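Local coordinates for effector protein Lem4 (lpg1101) (Legionella pneumophila subsp. pneumophila, PDB 6CGK) that removes phosphate from phosphotyrosine as a membrane-associated, haloacid dehalogenase-type tyrosine phosphatase that Legionella delivers as a translocated effector, at residues Ile68-Asn73 with Glu106-Asp111. The protein carries 1 engineered substitution. Residues are numbered along the deposited sequence; the frame is centred on the assembly and turned at random.
Sequences IKITEN and EFENID
Ile70 packs against Glu108 and Ile110 in a small, mainly apolar contact with one water-bridged polar edge, where the loop leading into helix 72-82 meets the turn that ends helix 98-107 in the HAD domain of Lem4. On the side of 106-111, the aliphatic part of Glu108 makes the closest approach: its CG lies 3.9 Å from Ile70 CB and 4.0 Å from Ile70 CD1, as the two side chains run past each other in opposite directions. In Ile70, CG1 stands anti to the carbonyl carbon (chi1 -62°) and the chain is extended beyond it, which places CD1 4.3 Å from Ile110 CD1. The Glu108 chain is bent at chi2 (-79°), and its OE1 receives the bridging water. No direct hydrogen bond spans the segments; the water donates to Ile70 O at 2.8 Å and, weakly, to Glu108 OE1 at 3.1 Å. The other oxygen, OE2, takes a hydrogen bond with Tyr61 OH, a hydroxyl that also pairs with Ile70 N, so one tyrosine ties the carboxylate to the loop backbone, while Lys69 NZ stays 6.5 Å from Glu108 OE2 and bonds instead to Asp62 O. Each segment includes a helix end: Thr71 is an N-cap, and Asn109, with positive phi, is the C-prime residue of a Schellman motif (Ile110 N to Leu105 O, Asn109 N to Glu106 O); Glu108 and Ile110, on either side of it, both touch Ile70. Beyond the pair, Ile70, about 9 Å between side chains from the magnesium ligand Asp25, reaches Leu104 and Leu105 of helix 98-107, and Ile110 rests on Lys75 and Leu78 of helix 72-82, so the contact joins the start of one helix to the end of the other, with strand 89-93 of the parallel sheet between them in sequence.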
loop_
_atom_site.group_PDB
_atom_site.type_symbol
_atom_site.label_atom_id
_atom_site.label_comp_id
_atom_site.label_asym_id
_atom_site.label_seq_id
_atom_site.Cartn_x
_atom_site.Cartn_y
_atom_site.Cartn_z
ATOM N N ILE A 68 12.762 6.115 -7.992
ATOM C CA ILE A 68 11.450 5.603 -8.377
ATOM C C ILE A 68 11.213 4.177 -7.917
ATOM O O ILE A 68 10.072 3.705 -7.974
ATOM C CB ILE A 68 11.209 5.668 -9.896
ATOM C CG1 ILE A 68 11.998 4.588 -10.618
ATOM C CG2 ILE A 68 11.527 7.053 -10.416
ATOM C CD1 ILE A 68 11.287 4.065 -11.846
ATOM N N LYS A 69 12.248 3.471 -7.462
ATOM C CA LYS A 69 12.055 2.065 -7.116
ATOM C C LYS A 69 11.415 1.884 -5.738
ATOM O O LYS A 69 11.500 2.739 -4.858
ATOM C CB LYS A 69 13.388 1.330 -7.152
ATOM C CG LYS A 69 14.107 1.458 -8.503
ATOM C CD LYS A 69 15.486 0.805 -8.500
ATOM C CE LYS A 69 16.165 0.912 -9.872
ATOM N NZ LYS A 69 17.429 0.094 -9.875
ATOM N N ILE A 70 10.789 0.720 -5.558
ATOM C CA ILE A 70 10.415 0.263 -4.220
ATOM C C ILE A 70 11.676 0.226 -3.362
ATOM O O ILE A 70 12.744 -0.215 -3.819
ATOM C CB ILE A 70 9.731 -1.109 -4.312
ATOM C CG1 ILE A 70 8.445 -0.971 -5.127
ATOM C CG2 ILE A 70 9.436 -1.661 -2.935
ATOM C CD1 ILE A 70 7.558 -2.164 -5.147
ATOM N N THR A 71 11.596 0.787 -2.159
ATOM C CA THR A 71 12.828 0.876 -1.400
ATOM C C THR A 71 13.128 -0.485 -0.809
ATOM O O THR A 71 12.236 -1.315 -0.639
ATOM C CB THR A 71 12.753 1.909 -0.277
ATOM O OG1 THR A 71 11.909 1.412 0.762
ATOM C CG2 THR A 71 12.229 3.250 -0.795
ATOM N N GLU A 72 14.402 -0.706 -0.490
ATOM C CA GLU A 72 14.793 -1.988 0.084
ATOM C C GLU A 72 13.975 -2.325 1.326
ATOM O O GLU A 72 13.465 -3.443 1.467
ATOM C CB GLU A 72 16.283 -1.967 0.418
ATOM C CG GLU A 72 16.889 -3.353 0.493
ATOM C CD GLU A 72 17.034 -3.984 -0.883
ATOM O OE1 GLU A 72 16.494 -5.095 -1.098
ATOM O OE2 GLU A 72 17.675 -3.354 -1.757
ATOM N N ASN A 73 13.834 -1.367 2.243
ATOM C CA ASN A 73 13.131 -1.644 3.491
ATOM C C ASN A 73 11.631 -1.813 3.284
ATOM O O ASN A 73 10.982 -2.538 4.041
ATOM C CB ASN A 73 13.412 -0.532 4.499
ATOM C CG ASN A 73 14.866 -0.503 4.935
ATOM O OD1 ASN A 73 15.541 -1.531 4.935
ATOM N ND2 ASN A 73 15.353 0.672 5.309
ATOM N N GLU A 106 5.856 -6.825 -8.879
ATOM C CA GLU A 106 6.390 -7.989 -9.591
ATOM C C GLU A 106 7.889 -7.882 -9.854
ATOM O O GLU A 106 8.618 -8.875 -9.746
ATOM C CB GLU A 106 5.621 -8.198 -10.894
ATOM C CG GLU A 106 4.211 -8.713 -10.617
ATOM C CD GLU A 106 3.225 -8.430 -11.719
ATOM O OE1 GLU A 106 3.617 -7.823 -12.758
ATOM O OE2 GLU A 106 2.044 -8.803 -11.524
ATOM N N PHE A 107 8.365 -6.698 -10.257
ATOM C CA PHE A 107 9.787 -6.493 -10.483
ATOM C C PHE A 107 10.606 -6.815 -9.250
ATOM O O PHE A 107 11.774 -7.186 -9.364
ATOM C CB PHE A 107 10.075 -5.028 -10.872
ATOM C CG PHE A 107 9.448 -4.561 -12.170
ATOM C CD1 PHE A 107 9.107 -5.441 -13.187
ATOM C CD2 PHE A 107 9.200 -3.207 -12.346
ATOM C CE1 PHE A 107 8.537 -4.958 -14.398
ATOM C CE2 PHE A 107 8.655 -2.705 -13.557
ATOM C CZ PHE A 107 8.301 -3.588 -14.561
ATOM N N GLU A 108 10.038 -6.592 -8.061
ATOM C CA GLU A 108 10.726 -6.846 -6.808
ATOM C C GLU A 108 10.392 -8.216 -6.224
ATOM O O GLU A 108 10.800 -8.516 -5.094
ATOM C CB GLU A 108 10.366 -5.747 -5.803
ATOM C CG GLU A 108 10.688 -4.350 -6.314
ATOM C CD GLU A 108 12.148 -4.016 -6.186
ATOM O OE1 GLU A 108 12.831 -4.778 -5.481
ATOM O OE2 GLU A 108 12.627 -3.014 -6.784
ATOM N N ASN A 109 9.657 -9.048 -6.961
ATOM C CA ASN A 109 9.335 -10.413 -6.526
ATOM C C ASN A 109 8.550 -10.393 -5.214
ATOM O O ASN A 109 8.756 -11.236 -4.326
ATOM C CB ASN A 109 10.596 -11.280 -6.424
ATOM C CG ASN A 109 10.292 -12.773 -6.492
ATOM O OD1 ASN A 109 9.265 -13.196 -7.032
ATOM N ND2 ASN A 109 11.197 -13.569 -5.972
ATOM N N ILE A 110 7.647 -9.425 -5.109
ATOM C CA ILE A 110 6.704 -9.324 -3.994
ATOM C C ILE A 110 5.363 -9.878 -4.436
ATOM O O ILE A 110 4.783 -9.423 -5.424
ATOM C CB ILE A 110 6.547 -7.873 -3.530
ATOM C CG1 ILE A 110 7.885 -7.337 -3.030
ATOM C CG2 ILE A 110 5.467 -7.791 -2.411
ATOM C CD1 ILE A 110 7.926 -5.819 -2.997
ATOM N N ASP A 111 4.854 -10.844 -3.686
ATOM C CA ASP A 111 3.562 -11.417 -3.996
ATOM C C ASP A 111 2.473 -10.399 -3.678
ATOM O O ASP A 111 2.499 -9.763 -2.621
ATOM C CB ASP A 111 3.394 -12.697 -3.154
ATOM C CG ASP A 111 2.067 -13.388 -3.358
ATOM O OD1 ASP A 111 1.380 -13.150 -4.362
ATOM O OD2 ASP A 111 1.746 -14.253 -2.501
HETATM O O HOH W 1 13.526 -2.853 -3.188
#